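Local coordinates for protein glycoside Hydrolase Family 43_12 (Metagenome, PDB 7JVH) that probably hydrolyses glycosidic bonds at xylose or arabinose units of plant cell-wall glycans, as enzymes of glycoside hydrolase family 43 do, at residues A[265-270]-A[281-286]; A[236-241]-A[252-257]; A[202-207]-A[223-228]; A[300-305]-A[317-322]; A[62-67]-A[334-339]. All coordinates share one frame; numbering follows the deposited sequence.

Contact 1: A[265-270]-A[281-286]; sequences EVIFKA and NNNPIL
Glu265 pairs with Leu286 in a single antiparallel, hydrogen-bonded bridge that forms part of a classic beta bulge, on the outer side of one four-stranded blade of the five-bladed beta-propeller characteristic of family 43. Loop 281-286 continues beside strand 265-270 beyond the short outermost strand 278-279. At the start of the strand, Glu265 N donates to Leu286 O at 3.0 Å, and Ile285 N reaches Glu265 O at 2.9 Å; Ile285 and Leu286 therefore both face one residue, which is the bulge. The CB atoms of Glu265 and Leu286 rest against each other at 3.9 Å, whereas the carboxylate of Glu265 leads off to accept the backbone N-H of Ala305. Pro284, entered through a cis peptide bond, lays its CB against Glu265 O, 3.2 Å away. Next along, Val266 meets Asn283 at about a right angle, its CB 3.4 Å from Asn283 OD1, and its CG1 touches the ring of Pro284. The amide of Asn283 grips the backbone of Ile267 with two bonds, adding to a backbone bond with Trp280. Asn283 ND2 gives a nearly straight bond (161°) to Ile267 O, 3.0 Å away and close to the amide plane, while Asn283 OD1 receives Ile267 N from a position tilted off its carbonyl plane. A second, weak bond from ND2 to Trp280 O helps fix the rotation of that amide. With its CG1 set between backbone N and carbonyl carbon (chi1 53°), Ile285 swings its CD1 back to within 4.0 Å of Ile267 CB.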
# COMPACT_ATOMS: atom_id res chain seq x y z
N GLU A 265 18.75 2.52 -3.39
CA GLU A 265 18.64 3.97 -3.33
C GLU A 265 20.03 4.55 -3.49
O GLU A 265 20.99 4.04 -2.92
CB GLU A 265 18.03 4.43 -2.02
CG GLU A 265 17.53 5.86 -2.07
CD GLU A 265 16.15 6.00 -2.67
OE1 GLU A 265 15.52 4.97 -3.03
OE2 GLU A 265 15.69 7.15 -2.76
N VAL A 266 20.12 5.62 -4.29
CA VAL A 266 21.35 6.27 -4.65
C VAL A 266 21.22 7.75 -4.31
O VAL A 266 20.10 8.22 -4.08
CB VAL A 266 21.69 6.05 -6.13
CG1 VAL A 266 21.78 4.57 -6.43
CG2 VAL A 266 20.66 6.70 -7.04
N ILE A 267 22.35 8.46 -4.28
CA ILE A 267 22.39 9.84 -3.81
C ILE A 267 23.36 10.68 -4.66
O ILE A 267 24.49 10.24 -4.95
CB ILE A 267 22.79 9.92 -2.32
CG1 ILE A 267 22.62 11.35 -1.78
CG2 ILE A 267 24.23 9.45 -2.12
CD1 ILE A 267 21.18 11.75 -1.52
N PHE A 268 22.90 11.89 -5.01
CA PHE A 268 23.61 12.86 -5.83
C PHE A 268 23.64 14.17 -5.07
O PHE A 268 22.73 14.44 -4.28
CB PHE A 268 22.83 13.12 -7.13
CG PHE A 268 22.71 11.93 -8.04
CD1 PHE A 268 21.66 11.03 -7.89
CD2 PHE A 268 23.63 11.73 -9.06
CE1 PHE A 268 21.54 9.95 -8.74
CE2 PHE A 268 23.51 10.63 -9.90
CZ PHE A 268 22.46 9.75 -9.75
N LYS A 269 24.64 15.02 -5.34
CA LYS A 269 24.65 16.39 -4.83
C LYS A 269 25.04 17.44 -5.89
O LYS A 269 25.68 17.11 -6.89
CB LYS A 269 25.54 16.50 -3.58
CG LYS A 269 27.04 16.61 -3.86
CD LYS A 269 27.84 16.62 -2.56
CE LYS A 269 29.34 16.67 -2.83
NZ LYS A 269 29.85 18.07 -2.97
N ALA A 270 24.63 18.69 -5.66
CA ALA A 270 24.93 19.81 -6.54
C ALA A 270 25.01 21.12 -5.77
O ALA A 270 24.42 21.24 -4.69
CB ALA A 270 23.90 19.93 -7.64
N ASN A 281 30.63 8.75 -4.89
CA ASN A 281 31.37 7.56 -5.27
C ASN A 281 30.81 6.32 -4.56
O ASN A 281 30.75 5.24 -5.14
CB ASN A 281 32.84 7.71 -4.96
CG ASN A 281 33.61 6.43 -5.23
OD1 ASN A 281 33.52 5.87 -6.32
ND2 ASN A 281 34.38 5.95 -4.23
N ASN A 282 30.42 6.50 -3.28
CA ASN A 282 29.74 5.46 -2.50
C ASN A 282 28.29 5.41 -2.90
O ASN A 282 27.48 6.25 -2.49
CB ASN A 282 29.85 5.76 -1.00
CG ASN A 282 29.21 4.68 -0.14
OD1 ASN A 282 29.87 3.71 0.23
ND2 ASN A 282 27.95 4.86 0.22
N ASN A 283 27.96 4.43 -3.74
CA ASN A 283 26.58 4.20 -4.14
C ASN A 283 26.43 2.74 -4.54
O ASN A 283 27.37 2.15 -5.06
CB ASN A 283 26.19 5.15 -5.29
CG ASN A 283 25.42 6.37 -4.81
OD1 ASN A 283 24.43 6.24 -4.09
ND2 ASN A 283 25.87 7.56 -5.21
N PRO A 284 25.28 2.09 -4.27
CA PRO A 284 24.15 2.71 -3.57
C PRO A 284 24.35 2.87 -2.03
O PRO A 284 25.35 2.39 -1.49
CB PRO A 284 23.02 1.73 -3.82
CG PRO A 284 23.71 0.41 -3.95
CD PRO A 284 25.03 0.68 -4.61
N ILE A 285 23.41 3.57 -1.38
CA ILE A 285 23.41 3.77 0.06
C ILE A 285 22.35 2.94 0.81
O ILE A 285 22.29 2.97 2.05
CB ILE A 285 23.22 5.24 0.45
CG1 ILE A 285 21.97 5.84 -0.22
CG2 ILE A 285 24.48 6.05 0.11
CD1 ILE A 285 21.55 7.19 0.32
N LEU A 286 21.55 2.18 0.04
CA LEU A 286 20.48 1.32 0.60
C LEU A 286 20.08 0.21 -0.37
O LEU A 286 19.44 0.51 -1.34
CB LEU A 286 19.25 2.19 0.87
CG LEU A 286 18.05 1.41 1.38
CD1 LEU A 286 18.27 1.01 2.82
CD2 LEU A 286 16.79 2.23 1.27

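Contact 2: A[236-241]-A[252-257]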
# COMPACT_ATOMS: atom_id res chain seq x y z
N VAL A 236 18.60 0.59 -14.34
CA VAL A 236 17.19 0.36 -14.56
C VAL A 236 16.31 1.34 -13.77
O VAL A 236 16.50 1.53 -12.58
CB VAL A 236 16.82 -1.11 -14.20
CG1 VAL A 236 15.32 -1.35 -14.23
CG2 VAL A 236 17.55 -2.07 -15.12
N TRP A 237 15.37 1.98 -14.48
CA TRP A 237 14.28 2.76 -13.89
C TRP A 237 14.61 3.66 -12.70
O TRP A 237 13.96 3.59 -11.66
CB TRP A 237 13.12 1.82 -13.52
CG TRP A 237 12.13 1.68 -14.63
CD1 TRP A 237 12.13 0.74 -15.62
CD2 TRP A 237 11.00 2.52 -14.86
NE1 TRP A 237 11.06 0.95 -16.45
CE2 TRP A 237 10.34 2.03 -16.00
CE3 TRP A 237 10.48 3.64 -14.20
CZ2 TRP A 237 9.19 2.63 -16.52
CZ3 TRP A 237 9.32 4.23 -14.70
CH2 TRP A 237 8.69 3.72 -15.86
N ILE A 238 15.61 4.54 -12.86
CA ILE A 238 15.85 5.58 -11.88
C ILE A 238 14.57 6.36 -11.68
O ILE A 238 13.95 6.80 -12.63
CB ILE A 238 17.03 6.51 -12.25
CG1 ILE A 238 17.33 7.47 -11.09
CG2 ILE A 238 16.76 7.28 -13.54
CD1 ILE A 238 18.80 7.75 -10.88
N GLU A 239 14.17 6.50 -10.41
CA GLU A 239 12.88 7.07 -10.05
C GLU A 239 12.87 7.52 -8.58
O GLU A 239 13.92 7.72 -7.99
CB GLU A 239 11.77 6.06 -10.38
CG GLU A 239 11.74 4.82 -9.50
CD GLU A 239 10.85 3.71 -10.07
OE1 GLU A 239 9.94 3.99 -10.85
OE2 GLU A 239 11.03 2.52 -9.74
N GLY A 240 11.67 7.71 -8.03
CA GLY A 240 11.46 8.25 -6.70
C GLY A 240 12.36 9.43 -6.34
O GLY A 240 12.88 9.49 -5.23
N PRO A 241 12.57 10.43 -7.22
CA PRO A 241 13.50 11.53 -6.91
C PRO A 241 12.99 12.43 -5.78
O PRO A 241 11.82 12.81 -5.78
CB PRO A 241 13.55 12.33 -8.23
CG PRO A 241 12.24 12.01 -8.91
CD PRO A 241 11.89 10.59 -8.53
N LEU A 252 19.91 15.18 -4.37
CA LEU A 252 18.91 14.42 -5.10
C LEU A 252 19.08 12.96 -4.70
O LEU A 252 20.13 12.37 -4.93
CB LEU A 252 19.08 14.58 -6.62
CG LEU A 252 18.27 13.63 -7.52
CD1 LEU A 252 16.79 13.93 -7.41
CD2 LEU A 252 18.74 13.74 -8.96
N MSE A 253 18.02 12.40 -4.10
CA MSE A 253 18.00 10.98 -3.75
C MSE A 253 16.97 10.27 -4.62
O MSE A 253 15.83 10.72 -4.72
CB MSE A 253 17.69 10.80 -2.26
CG MSE A 253 17.99 9.40 -1.75
SE MSE A 253 17.62 9.19 0.16
CE MSE A 253 19.19 9.91 0.98
N CYS A 254 17.38 9.15 -5.23
CA CYS A 254 16.52 8.41 -6.14
C CYS A 254 16.60 6.93 -5.86
O CYS A 254 17.61 6.43 -5.38
CB CYS A 254 16.97 8.65 -7.59
SG CYS A 254 17.03 10.37 -8.10
N ALA A 255 15.51 6.22 -6.18
CA ALA A 255 15.52 4.77 -6.31
C ALA A 255 16.13 4.42 -7.67
O ALA A 255 15.93 5.17 -8.63
CB ALA A 255 14.10 4.21 -6.19
N GLU A 256 16.86 3.30 -7.72
CA GLU A 256 17.50 2.81 -8.95
C GLU A 256 17.53 1.28 -8.95
O GLU A 256 17.74 0.66 -7.91
CB GLU A 256 18.93 3.36 -9.08
CG GLU A 256 19.71 2.85 -10.29
CD GLU A 256 21.14 3.34 -10.34
OE1 GLU A 256 21.38 4.56 -10.45
OE2 GLU A 256 22.05 2.49 -10.29
N GLY A 257 17.31 0.69 -10.13
CA GLY A 257 17.29 -0.75 -10.32
C GLY A 257 15.94 -1.44 -10.44
O GLY A 257 15.90 -2.65 -10.69
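Glu239 and Ala255 form an antiparallel hydrogen-bonded pair in the beta hairpin of strands 239-246 and 249-255, the first two strands of a propeller blade. Backbone bonds come first. Glu239 N donates to Ala255 O at 2.8 Å and close to straight (162°); the return bond from Ala255 N to Glu239 O, also 2.8 Å, is more bent, its donor lying above the carbonyl plane. Beyond the strands, Gly257 N closes on Val236 O at 2.7 Å. Two CA-H...O contacts supplement these bonds: Ile238 CA approaches Ala255 O and Pro241 CA approaches Met253 O, each at 3.3 Å. The two carboxylates find their polar partners outside both segments. Glu239 OE1 hydrogen-bonds a glycerol, probably from the crystallisation liquor, and lies close to Asp173, whose OD2 also takes the N-H of Gly240; this is consistent with the carboxylate-lined active site of family 43. Glu256 OE1 instead accepts the backbone N-H of Thr229. Apolar packing is concentrated on the side of Ile238, Pro241, Leu252 and Cys254, all touched by Ile204 of the preceding blade, while Glu239 CG lies near the methyl of Ala255. Ile238, its CG1 pointing opposite the backbone N (chi1 -173°), brings that atom to 3.7 Å from Cys254 CB. Pro241 CB touches both Leu252 CD1 at 3.7 Å and Cys254 SG at 4.0 Å.

Contact 3: A[202-207]-A[223-228]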
# COMPACT_ATOMS: atom_id res chain seq x y z
N ARG A 202 15.71 5.54 -18.12
CA ARG A 202 14.85 6.60 -17.64
C ARG A 202 15.68 7.79 -17.18
O ARG A 202 16.91 7.73 -17.17
CB ARG A 202 13.99 6.07 -16.49
CG ARG A 202 12.94 5.04 -16.92
CD ARG A 202 11.96 5.46 -18.02
NE ARG A 202 10.85 6.25 -17.48
CZ ARG A 202 9.60 6.22 -17.93
NH1 ARG A 202 9.24 5.44 -18.96
NH2 ARG A 202 8.71 7.04 -17.37
N CYS A 203 14.98 8.88 -16.84
CA CYS A 203 15.59 10.17 -16.55
C CYS A 203 14.95 10.81 -15.35
O CYS A 203 13.78 10.57 -15.06
CB CYS A 203 15.35 11.14 -17.73
SG CYS A 203 16.25 10.71 -19.20
N ILE A 204 15.73 11.65 -14.66
CA ILE A 204 15.21 12.56 -13.67
C ILE A 204 15.19 13.96 -14.28
O ILE A 204 16.20 14.44 -14.79
CB ILE A 204 16.04 12.58 -12.38
CG1 ILE A 204 16.13 11.16 -11.78
CG2 ILE A 204 15.46 13.57 -11.38
CD1 ILE A 204 14.80 10.49 -11.52
N LYS A 205 14.01 14.59 -14.21
CA LYS A 205 13.75 15.88 -14.79
C LYS A 205 13.28 16.81 -13.70
O LYS A 205 12.52 16.40 -12.84
CB LYS A 205 12.65 15.73 -15.86
CG LYS A 205 12.42 17.00 -16.68
CD LYS A 205 11.56 16.74 -17.90
CE LYS A 205 12.31 15.91 -18.94
NZ LYS A 205 11.46 15.53 -20.08
N ILE A 206 13.73 18.06 -13.76
CA ILE A 206 13.32 19.10 -12.81
C ILE A 206 12.63 20.25 -13.54
O ILE A 206 12.95 20.54 -14.69
CB ILE A 206 14.51 19.60 -11.97
CG1 ILE A 206 14.02 20.46 -10.81
CG2 ILE A 206 15.52 20.36 -12.82
CD1 ILE A 206 15.12 20.74 -9.78
N TRP A 207 11.66 20.87 -12.86
CA TRP A 207 10.89 22.01 -13.35
C TRP A 207 10.82 23.03 -12.24
O TRP A 207 10.71 22.66 -11.08
CB TRP A 207 9.45 21.62 -13.65
CG TRP A 207 9.23 20.62 -14.72
CD1 TRP A 207 9.34 19.27 -14.62
CD2 TRP A 207 8.80 20.88 -16.07
NE1 TRP A 207 9.03 18.67 -15.81
CE2 TRP A 207 8.70 19.64 -16.72
CE3 TRP A 207 8.52 22.05 -16.78
CZ2 TRP A 207 8.32 19.53 -18.06
CZ3 TRP A 207 8.13 21.94 -18.12
CH2 TRP A 207 8.05 20.68 -18.75
N VAL A 223 16.86 17.93 -17.78
CA VAL A 223 17.26 16.60 -17.32
C VAL A 223 18.49 16.77 -16.43
O VAL A 223 19.53 17.25 -16.88
CB VAL A 223 17.58 15.64 -18.48
CG1 VAL A 223 18.05 14.31 -17.93
CG2 VAL A 223 16.36 15.45 -19.38
N ILE A 224 18.36 16.37 -15.16
CA ILE A 224 19.44 16.48 -14.17
C ILE A 224 20.15 15.15 -13.86
O ILE A 224 21.28 15.15 -13.41
CB ILE A 224 18.98 17.15 -12.85
CG1 ILE A 224 17.66 16.56 -12.35
CG2 ILE A 224 18.83 18.66 -13.06
CD1 ILE A 224 17.30 17.06 -10.98
N VAL A 225 19.47 14.03 -14.12
CA VAL A 225 20.11 12.72 -14.17
C VAL A 225 19.62 11.96 -15.37
O VAL A 225 18.42 11.88 -15.60
CB VAL A 225 19.84 11.87 -12.90
CG1 VAL A 225 20.50 10.50 -13.05
CG2 VAL A 225 20.38 12.57 -11.66
N ASN A 226 20.56 11.38 -16.13
CA ASN A 226 20.25 10.53 -17.26
C ASN A 226 20.65 9.07 -17.01
O ASN A 226 21.84 8.75 -16.97
CB ASN A 226 20.89 11.05 -18.54
CG ASN A 226 20.35 10.36 -19.77
OD1 ASN A 226 19.25 9.77 -19.76
ND2 ASN A 226 21.12 10.43 -20.86
N GLY A 227 19.65 8.20 -16.81
CA GLY A 227 19.87 6.78 -16.61
C GLY A 227 20.01 6.38 -15.14
O GLY A 227 19.21 5.57 -14.63
N GLY A 228 21.03 6.94 -14.48
CA GLY A 228 21.35 6.64 -13.08
C GLY A 228 22.71 7.18 -12.67
O GLY A 228 23.23 8.11 -13.29
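Val223 spreads its two methyls over neighbouring side chains of strand 203-207: CG1 leans on Cys203 CB, and CG2 reaches Lys205 CE at 4.1 Å, leaving the Lys205 ammonium to its salt bridge with Asp190. At Ile224 the backbone N donates to Ile204 O, 2.9 Å away. A chi1 of 47° tucks Ile224 CG1 in over the main chain, close to Ile204 CG2, and its CG2 meets Ile206 CG2 at 3.7 Å with the two side chains at about a right angle. Val225 also offers its N to Ile204 O, but weakly, at 3.4 Å. Ile224 and Val225 thus share one facing residue, a classic beta bulge in the hairpin of strands 203-210 and 215-226, the outer pair of a four-stranded propeller blade. Val225 O takes Ile204 N at 2.9 Å, and the two side chains run alongside each other in the same direction, CB of Val225 3.9 Å from CB of Ile204; both also pack on Leu252 of the next blade. Asn226 OD1, hydrogen-bonded to His201, comes within 3.2 Å of Cys203 SG. Past the strand, Gly227 adopts a positive phi (92°) suited to glycine, and its N donates to Arg202 O at 2.8 Å.

Contact 4: A[300-305]-A[317-322]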
# COMPACT_ATOMS: atom_id res chain seq x y z
N ASP A 300 13.73 -8.03 1.17
CA ASP A 300 14.22 -7.87 -0.19
C ASP A 300 13.63 -6.60 -0.83
O ASP A 300 12.78 -5.91 -0.23
CB ASP A 300 13.79 -9.10 -1.03
CG ASP A 300 14.90 -9.68 -1.83
OD1 ASP A 300 15.85 -8.92 -2.13
OD2 ASP A 300 14.88 -10.88 -2.14
N TRP A 301 14.08 -6.30 -2.05
CA TRP A 301 13.57 -5.21 -2.89
C TRP A 301 13.61 -3.85 -2.19
O TRP A 301 12.67 -3.07 -2.29
CB TRP A 301 12.15 -5.49 -3.41
CG TRP A 301 11.94 -6.81 -4.14
CD1 TRP A 301 12.85 -7.80 -4.37
CD2 TRP A 301 10.71 -7.27 -4.72
NE1 TRP A 301 12.28 -8.84 -5.06
CE2 TRP A 301 10.96 -8.54 -5.29
CE3 TRP A 301 9.41 -6.74 -4.81
CZ2 TRP A 301 9.96 -9.30 -5.91
CZ3 TRP A 301 8.42 -7.48 -5.43
CH2 TRP A 301 8.69 -8.75 -5.97
N ALA A 302 14.71 -3.56 -1.50
CA ALA A 302 14.82 -2.36 -0.69
C ALA A 302 15.17 -1.14 -1.54
O ALA A 302 16.21 -1.11 -2.20
CB ALA A 302 15.83 -2.56 0.42
N GLY A 303 14.30 -0.13 -1.50
CA GLY A 303 14.53 1.15 -2.13
C GLY A 303 13.31 2.05 -2.01
O GLY A 303 12.41 1.79 -1.20
N HIS A 304 13.30 3.11 -2.83
CA HIS A 304 12.26 4.13 -2.84
C HIS A 304 12.09 4.77 -1.47
O HIS A 304 11.03 4.68 -0.83
CB HIS A 304 10.91 3.60 -3.35
CG HIS A 304 10.09 4.65 -4.02
ND1 HIS A 304 9.84 4.62 -5.38
CD2 HIS A 304 9.52 5.78 -3.56
CE1 HIS A 304 9.13 5.68 -5.72
NE2 HIS A 304 8.92 6.41 -4.64
N ALA A 305 13.16 5.44 -1.03
CA ALA A 305 13.23 6.01 0.30
C ALA A 305 12.86 7.47 0.31
O ALA A 305 12.76 8.11 -0.74
CB ALA A 305 14.63 5.83 0.85
N GLY A 317 15.12 7.38 7.68
CA GLY A 317 14.70 7.11 6.30
C GLY A 317 13.69 5.99 6.18
O GLY A 317 13.99 4.88 6.60
N VAL A 318 12.53 6.27 5.60
CA VAL A 318 11.50 5.21 5.41
C VAL A 318 11.64 4.69 3.98
O VAL A 318 11.95 5.48 3.13
CB VAL A 318 10.08 5.75 5.65
CG1 VAL A 318 9.87 6.15 7.10
CG2 VAL A 318 9.74 6.87 4.71
N PHE A 319 11.46 3.40 3.76
CA PHE A 319 11.57 2.85 2.39
C PHE A 319 10.65 1.64 2.22
O PHE A 319 9.93 1.31 3.14
CB PHE A 319 13.01 2.47 2.07
CG PHE A 319 13.66 1.49 3.00
CD1 PHE A 319 13.99 1.84 4.29
CD2 PHE A 319 13.97 0.21 2.58
CE1 PHE A 319 14.61 0.94 5.14
CE2 PHE A 319 14.59 -0.68 3.43
CZ PHE A 319 14.91 -0.32 4.71
N LEU A 320 10.68 1.02 1.04
CA LEU A 320 9.84 -0.12 0.79
C LEU A 320 10.68 -1.36 0.68
O LEU A 320 11.86 -1.27 0.31
CB LEU A 320 8.96 0.09 -0.45
CG LEU A 320 9.58 -0.01 -1.84
CD1 LEU A 320 9.83 -1.45 -2.26
CD2 LEU A 320 8.69 0.69 -2.87
N GLY A 321 10.07 -2.50 1.01
CA GLY A 321 10.69 -3.80 0.90
C GLY A 321 9.60 -4.83 0.92
O GLY A 321 8.44 -4.52 1.19
N ILE A 322 9.98 -6.08 0.61
CA ILE A 322 9.14 -7.24 0.75
C ILE A 322 9.75 -8.25 1.73
O ILE A 322 10.97 -8.38 1.83
CB ILE A 322 8.96 -7.94 -0.61
CG1 ILE A 322 10.27 -8.51 -1.15
CG2 ILE A 322 8.38 -6.98 -1.62
CD1 ILE A 322 10.06 -9.42 -2.35
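Ile322, with chi1 near +60° (65°), carries its CD1 over one face of the Trp301 indole in a CH-pi contact; the modelled approach is closer than carbons can sit, so its exact spacing is doubtful. A similar first torsion in Phe319 (57°) turns its ring so that CE2 comes 3.8 Å from Ala302 CB. The CB of Phe319 itself lies 3.4 Å from Gly303 O. Beside the indole, the backbones are joined at both ends of Asp300: its N donates to Ile322 O at 2.9 Å, and its O accepts Ile322 N from above the carbonyl plane. Farther along, Gly303 N bonds to Leu320 O at 3.2 Å, and Leu320 N returns an almost straight bond (172°) to Gly303 O at 2.9 Å. These two hydrogen-bonded pairs belong to the hairpin of strands 300-308 and 316-322, in the last of the five blades along the chain, and the register slips by one residue between them: a beta bulge, with Trp301 at positive phi. Within the bulge Ala302 CA points its hydrogen at Leu320 O, 3.3 Å away. Trp301 is tied outside the hairpin by NE1 to Asp261 and by its carbonyl to His263. His304 rests its CB on Leu320 CD2 at 3.7 Å, and its side chain lies next to Asp63 and Asp173.

Contact 5: A[62-67]-A[334-339]. With GOL (glycerol), chain G.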
# COMPACT_ATOMS: atom_id res chain seq x y z
N PRO A 62 3.38 0.61 -0.01
CA PRO A 62 4.59 0.88 -0.79
C PRO A 62 4.91 2.37 -0.94
O PRO A 62 4.14 3.24 -0.50
CB PRO A 62 4.26 0.25 -2.15
CG PRO A 62 2.91 -0.43 -1.99
CD PRO A 62 2.24 0.32 -0.88
N ASP A 63 6.07 2.64 -1.53
CA ASP A 63 6.49 3.98 -1.91
C ASP A 63 6.24 4.97 -0.78
O ASP A 63 5.45 5.90 -0.91
CB ASP A 63 5.75 4.41 -3.18
CG ASP A 63 5.88 3.41 -4.31
OD1 ASP A 63 7.02 3.02 -4.65
OD2 ASP A 63 4.82 3.01 -4.85
N PRO A 64 6.88 4.80 0.40
CA PRO A 64 6.58 5.64 1.56
C PRO A 64 7.20 7.02 1.40
O PRO A 64 8.36 7.14 0.98
CB PRO A 64 7.24 4.89 2.71
CG PRO A 64 8.36 4.13 2.08
CD PRO A 64 7.90 3.78 0.69
N SER A 65 6.41 8.05 1.73
CA SER A 65 6.85 9.42 1.73
C SER A 65 6.50 10.03 3.08
O SER A 65 5.46 9.73 3.66
CB SER A 65 6.16 10.18 0.60
OG SER A 65 6.44 11.57 0.67
N ILE A 66 7.38 10.92 3.56
CA ILE A 66 7.28 11.47 4.90
C ILE A 66 7.71 12.94 4.93
O ILE A 66 8.65 13.34 4.26
CB ILE A 66 8.10 10.61 5.90
CG1 ILE A 66 7.93 11.12 7.32
CG2 ILE A 66 9.57 10.56 5.51
CD1 ILE A 66 8.29 10.07 8.37
N CYS A 67 6.98 13.73 5.73
CA CYS A 67 7.29 15.12 5.96
C CYS A 67 7.09 15.46 7.44
O CYS A 67 6.47 14.70 8.18
CB CYS A 67 6.41 15.98 5.08
SG CYS A 67 4.72 16.15 5.66
N ARG A 334 4.50 -4.73 -0.90
CA ARG A 334 5.67 -3.98 -0.49
C ARG A 334 5.31 -3.14 0.74
O ARG A 334 4.28 -2.44 0.75
CB ARG A 334 6.16 -3.09 -1.63
CG ARG A 334 6.68 -3.84 -2.85
CD ARG A 334 6.84 -2.90 -4.04
NE ARG A 334 5.52 -2.41 -4.47
CZ ARG A 334 5.30 -1.35 -5.24
NH1 ARG A 334 6.31 -0.62 -5.73
NH2 ARG A 334 4.06 -1.03 -5.53
N GLU A 335 6.16 -3.22 1.77
CA GLU A 335 5.87 -2.66 3.08
C GLU A 335 6.79 -1.48 3.38
O GLU A 335 7.83 -1.32 2.72
CB GLU A 335 6.06 -3.75 4.13
CG GLU A 335 5.36 -5.05 3.75
CD GLU A 335 5.53 -6.15 4.77
OE1 GLU A 335 6.55 -6.83 4.72
OE2 GLU A 335 4.62 -6.34 5.59
N THR A 336 6.34 -0.62 4.29
CA THR A 336 7.11 0.58 4.69
C THR A 336 8.08 0.22 5.80
O THR A 336 7.63 0.01 6.91
CB THR A 336 6.20 1.65 5.29
OG1 THR A 336 5.38 2.10 4.23
CG2 THR A 336 6.99 2.81 5.84
N PHE A 337 9.36 0.18 5.49
CA PHE A 337 10.41 -0.13 6.48
C PHE A 337 11.04 1.17 6.94
O PHE A 337 10.91 2.17 6.27
CB PHE A 337 11.56 -0.86 5.81
CG PHE A 337 11.25 -2.29 5.48
CD1 PHE A 337 10.31 -2.60 4.53
CD2 PHE A 337 11.91 -3.31 6.13
CE1 PHE A 337 10.03 -3.92 4.23
CE2 PHE A 337 11.64 -4.63 5.82
CZ PHE A 337 10.70 -4.93 4.88
N MSE A 338 11.75 1.15 8.06
CA MSE A 338 12.44 2.37 8.52
C MSE A 338 13.85 2.01 8.98
O MSE A 338 14.09 0.85 9.25
CB MSE A 338 11.67 3.11 9.61
CG MSE A 338 11.96 4.58 9.59
SE MSE A 338 11.26 5.49 11.12
CE MSE A 338 9.86 6.74 10.79
N LEU A 339 14.73 3.00 9.00
CA LEU A 339 16.15 2.85 9.41
C LEU A 339 16.65 4.21 9.89
O LEU A 339 16.13 5.22 9.43
CB LEU A 339 16.96 2.41 8.20
CG LEU A 339 17.10 0.92 7.96
CD1 LEU A 339 18.10 0.65 6.86
CD2 LEU A 339 17.50 0.20 9.22
C1 GOL G . 6.25 4.03 -8.44
O1 GOL G . 5.23 5.02 -8.57
C2 GOL G . 5.83 2.70 -9.03
O2 GOL G . 6.90 1.77 -8.89
C3 GOL G . 4.58 2.13 -8.40
O3 GOL G . 4.86 1.54 -7.13
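Packing between the first and last blades of the propeller joins Pro62, Asp63, Pro64 and Ile66 to Arg334, Thr336 and Met338, without any direct hydrogen bond between the two segments. Pro62 crosses Arg334 at about a right angle and lays its CB over one face of the guanidinium, 3.6 Å from Arg334 CZ. Pro64 and Thr336 pass one another pointing opposite ways, with Pro64 CB 3.7 Å from Thr336 OG1, a hydroxyl hydrogen-bonded to Tyr61 O and Asn77 ND2. Farther along the segments, Ile66 CD1 makes a marginal contact with CE of selenomethionine Met338 at 4.4 Å. The charged pair is loose: Asp63 OD1 stands 3.9 Å from Arg334 NH1, well out of the guanidinium plane, and the two flat groups are turned 84° apart. A glycerol, probably from the crystallisation liquor, bridges them instead. Its O3 donates to Asp63 OD2 at 2.7 Å and lies at the edge of the guanidinium, accepting Arg334 NH1 at 3.0 Å and NH2 at 3.1 Å. NH2 also bonds Phe556 O, from the C-terminal concanavalin A-like region. Further glycerol bonds to Ala123 N and Asp173 place this cluster in a pocket consistent with the sugar-binding active site at the centre of a family 43 five-bladed propeller.

How the contacts relate
From the N terminus, 62-67 opens contact 5, whose partner 334-339 comes only after every other contact has closed. Within that span the remaining four follow in series, and none cross: contact 3 closes a hairpin at 223-228, contact 2 the next at 252-257, contact 1 the loop that runs through edge strand 278-279 to 281-286, and contact 4 the hairpin ending at 317-322. Contacts 1 and 2 share a blade through neighbouring strands 249-255 and 265-270. Contact 3 belongs to the preceding blade and packs against both. Contact 4 lies in the blade that also supplies 334-339, so contact 5 brings the first and last blades together by side-chain packing, where the propeller ring meets itself.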